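Local coordinates for cell wall surface anchor family protein (Jo),Cell wall surface anchor family protein (In) (Streptococcus pneumoniae, PDB 5MKC), which probably forms a covalent Jo–In pair through a spontaneous isopeptide bond, both parts being derived from the pneumococcal pilus adhesin RrgA, at residues V162-D165 with R170-V173. Sequence-based numbering, arbitrary orientation.
Sequences VLYD and RIRV
Leu163 and Arg172 form a hydrogen-bonded pair of the beta hairpin in which strand 161-165, outermost in a five-stranded antiparallel sheet, pairs with strand 170-178, in the GBS104-like, Ig-like tip pilin domain. Leu163 N donates to Arg172 O over 2.8 Å, and Arg172 N to Leu163 O over 2.9 Å. A weak bond of 3.5 Å runs from Asp165 N to Arg170 O, near the connecting loop, where Asp165 OD2 accepts from Glu168 N. The two carbonyls of the Leu163-Arg172 pair also take CA-H...O contacts, Val162 CA lying 3.4 Å from Arg172 O.

One face carries Val162, Tyr164, Ile171 and Val173. With CG anti to the backbone N (chi1 -175°), the Tyr164 ring comes alongside strand 170-178, where CD1 lies 3.3 Å from Arg170 O and 4.0 Å from Ile171 CG1, both met obliquely. Val162 and Ile171 point the same way, side by side, and Val162 CG1 lies 4.2 Å from Ile171 CG2. Phe126 packs on Val162, Tyr164 and Ile171, while Tyr188 and Leu186 of strand 183-192 meet Ile171 and Val173, so this face packs against strand 183-192 of another sheet. On the other face, a bend at chi3 (73°) carries the Arg172 guanidinium beside Leu163, Arg172 NH1 lying 3.7 Å from Leu163 CD1.

Two short, nearly straight backbone bonds thus fix the register, while one face contributes apolar packing to the interior and the other pairs a leucine methyl with an arginine end on the partly exposed side.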
# COMPACT_ATOMS: atom_id res chain seq x y z
N VAL A 162 -5.37 -6.40 -9.57
CA VAL A 162 -4.34 -5.38 -9.42
C VAL A 162 -4.06 -4.75 -10.79
O VAL A 162 -3.73 -5.45 -11.75
CB VAL A 162 -3.04 -6.03 -8.90
CG1 VAL A 162 -1.87 -5.03 -8.84
CG2 VAL A 162 -3.29 -6.68 -7.55
N LEU A 163 -4.23 -3.43 -10.89
CA LEU A 163 -4.15 -2.72 -12.16
C LEU A 163 -3.06 -1.66 -12.08
O LEU A 163 -2.74 -1.16 -11.00
CB LEU A 163 -5.48 -2.06 -12.46
CG LEU A 163 -6.70 -2.98 -12.32
CD1 LEU A 163 -7.97 -2.16 -12.43
CD2 LEU A 163 -6.77 -4.06 -13.37
N TYR A 164 -2.47 -1.35 -13.22
CA TYR A 164 -1.42 -0.34 -13.30
C TYR A 164 -1.57 0.36 -14.62
O TYR A 164 -1.89 -0.28 -15.63
CB TYR A 164 -0.01 -0.97 -13.24
CG TYR A 164 1.10 0.05 -13.21
CD1 TYR A 164 1.23 0.91 -12.13
CD2 TYR A 164 2.03 0.15 -14.23
CE1 TYR A 164 2.26 1.84 -12.06
CE2 TYR A 164 3.07 1.08 -14.17
CZ TYR A 164 3.18 1.92 -13.10
OH TYR A 164 4.18 2.86 -13.02
N ASP A 165 -1.34 1.66 -14.64
CA ASP A 165 -1.20 2.40 -15.90
C ASP A 165 0.22 3.01 -15.96
O ASP A 165 0.63 3.70 -15.01
CB ASP A 165 -2.27 3.49 -15.95
CG ASP A 165 -2.23 4.27 -17.23
OD1 ASP A 165 -3.03 3.99 -18.17
OD2 ASP A 165 -1.31 5.10 -17.33
N ARG A 170 0.27 4.53 -11.47
CA ARG A 170 -0.65 4.39 -10.37
C ARG A 170 -1.17 2.96 -10.28
O ARG A 170 -1.64 2.40 -11.27
CB ARG A 170 -1.80 5.34 -10.62
CG ARG A 170 -2.86 5.33 -9.57
CD ARG A 170 -3.86 6.44 -9.87
NE ARG A 170 -4.83 5.95 -10.83
CZ ARG A 170 -5.50 6.72 -11.67
NH1 ARG A 170 -5.29 8.03 -11.69
NH2 ARG A 170 -6.35 6.17 -12.52
N ILE A 171 -1.05 2.35 -9.11
CA ILE A 171 -1.59 1.03 -8.88
C ILE A 171 -3.00 1.18 -8.34
O ILE A 171 -3.27 2.08 -7.53
CB ILE A 171 -0.76 0.26 -7.82
CG1 ILE A 171 0.65 0.04 -8.29
CG2 ILE A 171 -1.42 -1.09 -7.50
CD1 ILE A 171 1.56 -0.40 -7.15
N ARG A 172 -3.91 0.31 -8.77
CA ARG A 172 -5.23 0.19 -8.16
C ARG A 172 -5.52 -1.26 -7.85
O ARG A 172 -5.19 -2.15 -8.62
CB ARG A 172 -6.34 0.75 -9.06
CG ARG A 172 -6.22 2.25 -9.30
CD ARG A 172 -7.04 2.73 -10.49
NE ARG A 172 -8.44 2.69 -10.08
CZ ARG A 172 -9.38 1.97 -10.69
NH1 ARG A 172 -9.10 1.27 -11.78
NH2 ARG A 172 -10.61 1.97 -10.19
N VAL A 173 -6.13 -1.51 -6.70
CA VAL A 173 -6.60 -2.83 -6.36
C VAL A 173 -8.11 -2.72 -6.25
O VAL A 173 -8.63 -1.94 -5.44
CB VAL A 173 -5.99 -3.30 -5.01
CG1 VAL A 173 -6.41 -4.73 -4.68
CG2 VAL A 173 -4.48 -3.18 -5.01